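Local structure of putative NADH-depentdent flavin oxidoreductase (Cupriavidus metallidurans, 5OCS) at residues I19-M24 / R325-D330; V264-V269 / V300-E305; G280-Y285 / E310-N315. The protein is an Old Yellow Enzyme-type ene-reductase, an FMN flavoprotein that probably takes its reducing equivalents from NADPH or NADH. All coordinates share one frame; numbering follows the deposited sequence.

Contact 1 (I19-M24 / R325-D330)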
loop_
_atom_site.group_PDB
_atom_site.type_symbol
_atom_site.label_atom_id
_atom_site.label_comp_id
_atom_site.label_asym_id
_atom_site.label_seq_id
_atom_site.Cartn_x
_atom_site.Cartn_y
_atom_site.Cartn_z
ATOM N N ILE D 19 13.739 -7.662 -9.964
ATOM C CA ILE D 19 13.095 -7.805 -8.659
ATOM C C ILE D 19 11.757 -8.482 -8.801
ATOM O O ILE D 19 10.917 -8.007 -9.548
ATOM C CB ILE D 19 12.913 -6.446 -7.938
ATOM C CG1 ILE D 19 14.252 -5.730 -7.751
ATOM C CG2 ILE D 19 12.291 -6.643 -6.565
ATOM C CD1 ILE D 19 14.084 -4.256 -7.518
ATOM N N ALA D 20 11.573 -9.609 -8.103
ATOM C CA ALA D 20 10.281 -10.294 -8.060
ATOM C C ALA D 20 9.737 -10.225 -6.652
ATOM O O ALA D 20 10.502 -10.379 -5.676
ATOM C CB ALA D 20 10.425 -11.748 -8.498
ATOM N N ILE D 21 8.414 -10.024 -6.525
ATOM C CA ILE D 21 7.759 -10.052 -5.245
ATOM C C ILE D 21 7.350 -11.486 -5.014
ATOM O O ILE D 21 6.587 -12.037 -5.808
ATOM C CB ILE D 21 6.544 -9.110 -5.155
ATOM C CG1 ILE D 21 6.995 -7.685 -5.327
ATOM C CG2 ILE D 21 5.839 -9.255 -3.799
ATOM C CD1 ILE D 21 5.870 -6.743 -5.594
ATOM N N ALA D 22 7.837 -12.071 -3.910
ATOM C CA ALA D 22 7.677 -13.498 -3.658
ATOM C C ALA D 22 6.229 -13.794 -3.312
ATOM O O ALA D 22 5.565 -12.933 -2.762
ATOM C CB ALA D 22 8.579 -13.954 -2.491
ATOM N N PRO D 23 5.742 -15.005 -3.657
ATOM C CA PRO D 23 4.376 -15.365 -3.282
ATOM C C PRO D 23 4.359 -15.530 -1.777
ATOM O O PRO D 23 5.241 -16.266 -1.207
ATOM C CB PRO D 23 4.147 -16.700 -3.995
ATOM C CG PRO D 23 5.525 -17.272 -4.175
ATOM C CD PRO D 23 6.457 -16.114 -4.318
ATOM N N MET D 24 3.502 -14.779 -1.118
ATOM C CA MET D 24 3.487 -14.757 0.314
ATOM C C MET D 24 2.059 -14.982 0.756
ATOM O O MET D 24 1.218 -14.131 0.525
ATOM C CB MET D 24 3.996 -13.421 0.844
ATOM C CG MET D 24 5.490 -13.282 0.751
ATOM S SD MET D 24 6.073 -11.657 1.305
ATOM C CE MET D 24 5.632 -10.632 -0.077
ATOM N N ARG D 325 9.860 -10.885 2.964
ATOM C CA ARG D 325 9.620 -10.117 4.146
ATOM C C ARG D 325 9.985 -8.650 4.002
ATOM O O ARG D 325 9.239 -7.824 4.491
ATOM C CB ARG D 325 10.325 -10.736 5.360
ATOM C CG ARG D 325 9.605 -11.989 5.802
ATOM C CD ARG D 325 10.122 -12.481 7.140
ATOM N NE ARG D 325 9.381 -13.662 7.581
ATOM C CZ ARG D 325 9.535 -14.257 8.761
ATOM N NH1 ARG D 325 10.420 -13.803 9.645
ATOM N NH2 ARG D 325 8.782 -15.316 9.060
ATOM N N ALA D 326 11.088 -8.330 3.332
ATOM C CA ALA D 326 11.460 -6.918 3.196
ATOM C C ALA D 326 10.423 -6.128 2.405
ATOM O O ALA D 326 10.339 -4.923 2.603
ATOM C CB ALA D 326 12.846 -6.722 2.586
ATOM N N MET D 327 9.713 -6.792 1.490
ATOM C CA MET D 327 8.626 -6.151 0.744
ATOM C C MET D 327 7.449 -5.853 1.652
ATOM O O MET D 327 6.753 -4.866 1.394
ATOM C CB MET D 327 8.136 -7.015 -0.423
ATOM C CG MET D 327 9.042 -7.116 -1.625
ATOM S SD MET D 327 9.313 -5.541 -2.491
ATOM C CE MET D 327 7.732 -4.720 -2.475
ATOM N N LEU D 328 7.189 -6.681 2.686
ATOM C CA LEU D 328 6.068 -6.439 3.603
ATOM C C LEU D 328 6.406 -5.278 4.536
ATOM O O LEU D 328 5.573 -4.408 4.808
ATOM C CB LEU D 328 5.726 -7.668 4.415
ATOM C CG LEU D 328 5.357 -8.931 3.643
ATOM C CD1 LEU D 328 5.190 -10.096 4.590
ATOM C CD2 LEU D 328 4.164 -8.717 2.699
ATOM N N TYR D 329 7.649 -5.243 4.982
ATOM C CA TYR D 329 8.129 -4.233 5.935
ATOM C C TYR D 329 8.474 -2.942 5.222
ATOM O O TYR D 329 8.613 -1.876 5.872
ATOM C CB TYR D 329 9.374 -4.792 6.641
ATOM C CG TYR D 329 9.790 -4.065 7.888
ATOM C CD1 TYR D 329 8.963 -4.038 9.006
ATOM C CD2 TYR D 329 11.047 -3.418 7.993
ATOM C CE1 TYR D 329 9.323 -3.365 10.151
ATOM C CE2 TYR D 329 11.424 -2.766 9.161
ATOM C CZ TYR D 329 10.547 -2.767 10.249
ATOM O OH TYR D 329 10.812 -2.123 11.438
ATOM N N ASP D 330 8.641 -3.018 3.892
ATOM C CA ASP D 330 8.877 -1.822 2.997
ATOM C C ASP D 330 8.292 -2.098 1.600
ATOM O O ASP D 330 8.985 -2.563 0.673
ATOM C CB ASP D 330 10.367 -1.508 2.890
ATOM C CG ASP D 330 10.672 -0.300 2.016
ATOM O OD1 ASP D 330 9.735 0.413 1.537
ATOM O OD2 ASP D 330 11.899 -0.100 1.758
#

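Contact 2 (V264-V269 / V300-E305)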
loop_
_atom_site.group_PDB
_atom_site.type_symbol
_atom_site.label_atom_id
_atom_site.label_comp_id
_atom_site.label_asym_id
_atom_site.label_seq_id
_atom_site.Cartn_x
_atom_site.Cartn_y
_atom_site.Cartn_z
ATOM N N VAL D 264 14.407 -21.059 -7.146
ATOM C CA VAL D 264 15.159 -21.948 -6.240
ATOM C C VAL D 264 15.054 -21.392 -4.840
ATOM O O VAL D 264 15.522 -20.286 -4.586
ATOM C CB VAL D 264 16.636 -22.042 -6.658
ATOM C CG1 VAL D 264 17.438 -22.890 -5.684
ATOM C CG2 VAL D 264 16.771 -22.570 -8.097
ATOM N N SER D 265 14.445 -22.150 -3.921
ATOM C CA SER D 265 14.420 -21.746 -2.523
ATOM C C SER D 265 15.785 -21.978 -1.877
ATOM O O SER D 265 16.662 -22.569 -2.488
ATOM C CB SER D 265 13.295 -22.450 -1.779
ATOM O OG SER D 265 12.052 -21.785 -2.132
ATOM N N THR D 266 15.995 -21.482 -0.659
ATOM C CA THR D 266 17.369 -21.382 -0.147
ATOM C C THR D 266 17.921 -22.689 0.355
ATOM O O THR D 266 19.073 -22.729 0.738
ATOM C CB THR D 266 17.505 -20.398 1.040
ATOM O OG1 THR D 266 16.764 -20.900 2.158
ATOM C CG2 THR D 266 16.990 -19.002 0.668
ATOM N N GLY D 267 17.098 -23.719 0.456
ATOM C CA GLY D 267 17.503 -24.972 1.076
ATOM C C GLY D 267 17.810 -24.843 2.562
ATOM O O GLY D 267 18.495 -25.699 3.136
ATOM N N GLY D 268 17.342 -23.778 3.210
ATOM C CA GLY D 268 17.613 -23.586 4.645
ATOM C C GLY D 268 18.909 -22.895 4.998
ATOM O O GLY D 268 19.203 -22.759 6.181
ATOM N N VAL D 269 19.659 -22.414 3.997
ATOM C CA VAL D 269 20.917 -21.706 4.234
ATOM C C VAL D 269 20.667 -20.259 3.876
ATOM O O VAL D 269 20.471 -19.935 2.678
ATOM C CB VAL D 269 22.088 -22.283 3.407
ATOM C CG1 VAL D 269 23.381 -21.569 3.740
ATOM C CG2 VAL D 269 22.243 -23.760 3.733
ATOM N N VAL D 300 15.310 -17.147 -4.258
ATOM C CA VAL D 300 14.804 -16.557 -3.011
ATOM C C VAL D 300 15.958 -15.861 -2.352
ATOM O O VAL D 300 17.034 -16.486 -2.120
ATOM C CB VAL D 300 14.273 -17.614 -2.061
ATOM C CG1 VAL D 300 13.930 -16.977 -0.710
ATOM C CG2 VAL D 300 13.035 -18.266 -2.646
ATOM N N GLY D 301 15.781 -14.568 -2.120
ATOM C CA GLY D 301 16.761 -13.729 -1.480
ATOM C C GLY D 301 16.290 -13.318 -0.094
ATOM O O GLY D 301 15.423 -12.412 0.032
ATOM N N LEU D 302 16.861 -13.929 0.949
ATOM C CA LEU D 302 16.505 -13.560 2.329
ATOM C C LEU D 302 17.360 -12.382 2.722
ATOM O O LEU D 302 18.240 -12.496 3.557
ATOM C CB LEU D 302 16.690 -14.758 3.283
ATOM C CG LEU D 302 15.872 -15.992 2.926
ATOM C CD1 LEU D 302 16.209 -17.079 3.956
ATOM C CD2 LEU D 302 14.371 -15.767 2.860
ATOM N N ILE D 303 17.098 -11.245 2.074
ATOM C CA ILE D 303 17.893 -10.050 2.162
ATOM C C ILE D 303 17.026 -8.848 2.430
ATOM O O ILE D 303 15.812 -8.898 2.228
ATOM C CB ILE D 303 18.730 -9.848 0.874
ATOM C CG1 ILE D 303 17.825 -9.679 -0.360
ATOM C CG2 ILE D 303 19.659 -11.036 0.667
ATOM C CD1 ILE D 303 17.356 -8.256 -0.596
ATOM N N THR D 304 17.644 -7.767 2.900
ATOM C CA THR D 304 16.917 -6.511 3.135
ATOM C C THR D 304 17.539 -5.321 2.408
ATOM O O THR D 304 16.875 -4.315 2.240
ATOM C CB THR D 304 16.834 -6.160 4.644
ATOM O OG1 THR D 304 18.166 -5.892 5.129
ATOM C CG2 THR D 304 16.188 -7.330 5.443
ATOM N N GLU D 305 18.802 -5.412 1.999
ATOM C CA GLU D 305 19.513 -4.236 1.435
ATOM C C GLU D 305 19.689 -4.312 -0.066
ATOM O O GLU D 305 19.972 -5.366 -0.624
ATOM C CB GLU D 305 20.893 -4.087 2.089
ATOM C CG GLU D 305 20.884 -4.048 3.610
ATOM C CD GLU D 305 19.898 -3.038 4.182
ATOM O OE1 GLU D 305 20.003 -1.804 3.891
ATOM O OE2 GLU D 305 18.976 -3.473 4.911
HETATM O O HOH W 1 17.897 -19.172 -3.133
#

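Contact 3 (G280-Y285 / E310-N315)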
loop_
_atom_site.group_PDB
_atom_site.type_symbol
_atom_site.label_atom_id
_atom_site.label_comp_id
_atom_site.label_asym_id
_atom_site.label_seq_id
_atom_site.Cartn_x
_atom_site.Cartn_y
_atom_site.Cartn_z
ATOM N N GLY D 280 31.573 -17.974 -0.830
ATOM C CA GLY D 280 30.780 -16.960 -0.098
ATOM C C GLY D 280 29.625 -16.383 -0.917
ATOM O O GLY D 280 29.174 -15.264 -0.653
ATOM N N TYR D 281 29.104 -17.157 -1.860
ATOM C CA TYR D 281 27.825 -16.770 -2.524
ATOM C C TYR D 281 26.740 -16.593 -1.460
ATOM O O TYR D 281 26.696 -17.338 -0.485
ATOM C CB TYR D 281 27.368 -17.822 -3.499
ATOM C CG TYR D 281 28.362 -18.160 -4.568
ATOM C CD1 TYR D 281 28.937 -17.177 -5.373
ATOM C CD2 TYR D 281 28.693 -19.487 -4.802
ATOM C CE1 TYR D 281 29.854 -17.520 -6.369
ATOM C CE2 TYR D 281 29.582 -19.834 -5.786
ATOM C CZ TYR D 281 30.172 -18.860 -6.548
ATOM O OH TYR D 281 31.065 -19.303 -7.489
ATOM N N GLN D 282 25.854 -15.625 -1.664
ATOM C CA GLN D 282 24.690 -15.463 -0.816
ATOM C C GLN D 282 23.652 -16.544 -1.040
ATOM O O GLN D 282 23.008 -16.945 -0.082
ATOM C CB GLN D 282 24.061 -14.090 -1.003
ATOM C CG GLN D 282 24.932 -12.934 -0.568
ATOM C CD GLN D 282 24.254 -11.595 -0.837
ATOM O OE1 GLN D 282 23.291 -11.228 -0.156
ATOM N NE2 GLN D 282 24.741 -10.873 -1.827
ATOM N N VAL D 283 23.465 -16.963 -2.305
ATOM C CA VAL D 283 22.484 -18.002 -2.707
ATOM C C VAL D 283 23.247 -19.105 -3.462
ATOM O O VAL D 283 23.174 -19.236 -4.675
ATOM C CB VAL D 283 21.295 -17.370 -3.489
ATOM C CG1 VAL D 283 20.451 -16.582 -2.498
ATOM C CG2 VAL D 283 21.741 -16.431 -4.624
ATOM N N PRO D 284 24.034 -19.897 -2.716
ATOM C CA PRO D 284 24.922 -20.840 -3.411
ATOM C C PRO D 284 24.239 -21.921 -4.272
ATOM O O PRO D 284 24.785 -22.381 -5.326
ATOM C CB PRO D 284 25.742 -21.467 -2.254
ATOM C CG PRO D 284 24.946 -21.223 -1.039
ATOM C CD PRO D 284 24.224 -19.922 -1.265
ATOM N N TYR D 285 23.047 -22.342 -3.846
ATOM C CA TYR D 285 22.366 -23.376 -4.547
ATOM C C TYR D 285 21.795 -22.809 -5.847
ATOM O O TYR D 285 21.888 -23.439 -6.877
ATOM C CB TYR D 285 21.288 -23.989 -3.688
ATOM C CG TYR D 285 21.844 -24.605 -2.419
ATOM C CD1 TYR D 285 22.918 -25.520 -2.469
ATOM C CD2 TYR D 285 21.313 -24.279 -1.167
ATOM C CE1 TYR D 285 23.416 -26.105 -1.297
ATOM C CE2 TYR D 285 21.821 -24.837 -0.002
ATOM C CZ TYR D 285 22.845 -25.785 -0.073
ATOM O OH TYR D 285 23.374 -26.336 1.094
ATOM N N GLU D 310 21.827 -6.437 -5.466
ATOM C CA GLU D 310 22.696 -6.095 -6.583
ATOM C C GLU D 310 23.824 -7.131 -6.694
ATOM O O GLU D 310 24.141 -7.615 -7.801
ATOM C CB GLU D 310 23.262 -4.688 -6.377
ATOM C CG GLU D 310 24.346 -4.224 -7.353
ATOM C CD GLU D 310 23.899 -4.199 -8.804
ATOM O OE1 GLU D 310 22.677 -4.248 -9.108
ATOM O OE2 GLU D 310 24.776 -4.106 -9.678
ATOM N N ALA D 311 24.412 -7.462 -5.551
ATOM C CA ALA D 311 25.553 -8.369 -5.560
ATOM C C ALA D 311 25.152 -9.755 -6.053
ATOM O O ALA D 311 25.903 -10.390 -6.839
ATOM C CB ALA D 311 26.204 -8.475 -4.187
ATOM N N ILE D 312 23.999 -10.247 -5.596
ATOM C CA ILE D 312 23.478 -11.517 -6.116
ATOM C C ILE D 312 23.422 -11.459 -7.643
ATOM O O ILE D 312 23.794 -12.405 -8.311
ATOM C CB ILE D 312 22.115 -11.898 -5.477
ATOM C CG1 ILE D 312 22.346 -12.364 -4.027
ATOM C CG2 ILE D 312 21.367 -12.941 -6.315
ATOM C CD1 ILE D 312 21.071 -12.435 -3.204
ATOM N N ILE D 313 22.914 -10.373 -8.222
ATOM C CA ILE D 313 22.810 -10.345 -9.672
ATOM C C ILE D 313 24.186 -10.165 -10.314
ATOM O O ILE D 313 24.523 -10.855 -11.294
ATOM C CB ILE D 313 21.872 -9.227 -10.135
ATOM C CG1 ILE D 313 20.441 -9.432 -9.559
ATOM C CG2 ILE D 313 21.860 -9.116 -11.635
ATOM C CD1 ILE D 313 19.740 -10.717 -9.935
ATOM N N ALA D 314 24.952 -9.213 -9.785
ATOM C CA ALA D 314 26.233 -8.823 -10.407
ATOM C C ALA D 314 27.259 -9.942 -10.302
ATOM O O ALA D 314 28.079 -10.108 -11.205
ATOM C CB ALA D 314 26.762 -7.539 -9.794
ATOM N N ASN D 315 27.154 -10.753 -9.239
ATOM C CA ASN D 315 28.003 -11.928 -9.057
ATOM C C ASN D 315 27.469 -13.198 -9.754
ATOM O O ASN D 315 27.958 -14.309 -9.497
ATOM C CB ASN D 315 28.228 -12.148 -7.542
ATOM C CG ASN D 315 29.460 -13.001 -7.232
ATOM O OD1 ASN D 315 30.488 -12.940 -7.952
ATOM N ND2 ASN D 315 29.373 -13.812 -6.150
#

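Contact 1 (I19-M24 / R325-D330)
Met24 and Leu328 carry the sulfur contact here, their side chains sliding past each other in opposite directions. Met24 SD lies 3.7 Å from Leu328 CG and equally far from CD1 of the same leucine. The Met24 chain runs straight as far as its sulfur and bends at the CG-SD bond (chi3 -76°), which turns its CE methyl to 3.7 Å from Leu328 CD2 and 4.4 Å from Met327 CB.

Pure methyl and methylene packing joins the second pair. Met327 is folded at both chi2 (-64°) and chi3 (-39°) and crosses Ile21 at about a right angle; its CE sits 4.2 Å from Ile21 CD1 and 4.2 Å from Ile21 CG1. No hydrogen bond links 19-24 to 325-330; the junction rests on packing of two methionines, a leucine and an isoleucine.

Pro23 and Arg325, one in each segment, bind FMN in this protein, which places the packing beside the flavin site of a TIM barrel. The first barrel strand, 19-21, pairs with strands 52-59 and 320-323, and Ile21 also touches Leu53. The short, weakly bonded helix 325-329 comes one residue after the last strand, with Met327 resting on Trp333 and Pro334 of helix 333-341 and Leu328 O bonded to Arg332 of the second subunit.

Contact 2 (V264-V269 / V300-E305)
Val300 N donates to Val264 O over 3.2 Å, with an N-H...O angle of 173°, in the one direct hydrogen bond between these segments. A water reinforces it: the molecule donates to Val264 O and to Val300 O, 3.0 Å from each, so Val264 O accepts two bonds.

Beyond that pair, methyl groups do most of the packing. Thr266 CG2 stands 3.9 Å from Val300 CG1 and also 3.9 Å from Leu302 CD1, the threonine and leucine side chains crossing at about a right angle. The other branch of the valine sets a methyl against a hydroxyl: Val300 CG2 comes 3.7 Å from Ser265 OG, which is hydrogen-bonded to Arg231 NE.

Strands 262-265 and 297-300 are the sixth and seventh of the parallel TIM barrel, and the contact lies at their C-terminal side, where the chain passes into loops. Leu302, in the second loop, binds FMN in this protein, as does Arg231 beside Ser265, which puts these strand ends at the flavin site.

Local polar bonds shape the first loop. Thr266 OG1 lies between its own backbone N and carbonyl carbon (chi1 65°) and accepts from Gly268 N at 3.1 Å, an ST turn within the type I' turn 266-269, whose central glycines have positive phi. A citric acid molecule, probably from the crystallisation liquor, bonds to the Thr266 hydroxyl and is a further partner of Ser265 OG.

Contact 3 (G280-Y285 / E310-N315)
This is a partly buried van der Waals packing, with no hydrogen bond between the segments, of Gln282 and Val283, in the loop leading into helix 284-293, against Ile312 near the end of helix 306-314, with Tyr281 and Asn315 meeting at one margin. Ile312 is the central residue. Its CG1 lies 3.6 Å from Gln282 NE2, while its CD1 approaches Gln282 OE1 at 4.0 Å; the extended glutamine crosses the isoleucine at about a right angle. Gln282 NE2 also sits 3.7 Å from Ala311 CB, and its hydrogen bond goes to the backbone O of Gln308, one turn earlier in the helix. The amide thus packs on aliphatic groups while one N-H of its nitrogen is taken up by a main-chain carbonyl.

Val283 supplies the purely hydrocarbon part. With chi1 at -72°, CG2 falls between the backbone N and the carbonyl carbon and meets Ile312 CG2 at 3.9 Å.

Both helices belong to the outer layer of the TIM barrel: 284-293 joins the sixth strand to the seventh, and 306-314 the seventh to the eighth. Val283 is the N-cap residue of the first, whereas Asn315 is where the second leaves helical geometry.

At the margin, Asn315 ND2 comes to the edge of the Tyr281 ring, in its plane, 3.5 Å from Tyr281 CD1. Ring and amide planes are turned 45° apart. Glu317 accepts from Asn315 ND2 through OE2 and from Val283 N through OE1, so one carboxylate bridges the helix end and the incoming loop.

In the fold
From the N terminus, the chain passes through 19-24, which holds the first barrel strand (19-21); the segment it meets in contact 1 comes only at 325-330, so contact 1 spans almost the whole barrel and joins its beginning to the helix after its last strand. Contacts 2 and 3 both fall within that span. They cross: 264-269 and 280-285 come first, then 300-305 closes contact 2 and 310-315 closes contact 3. Contact 2 ties strand ends six and seven, contact 3 the helical layer outside them, and they touch where Val283 CG1 meets Val300 O at 3.4 Å. Ala326 of contact 1 packs on Ile303 and Thr304 of contact 2.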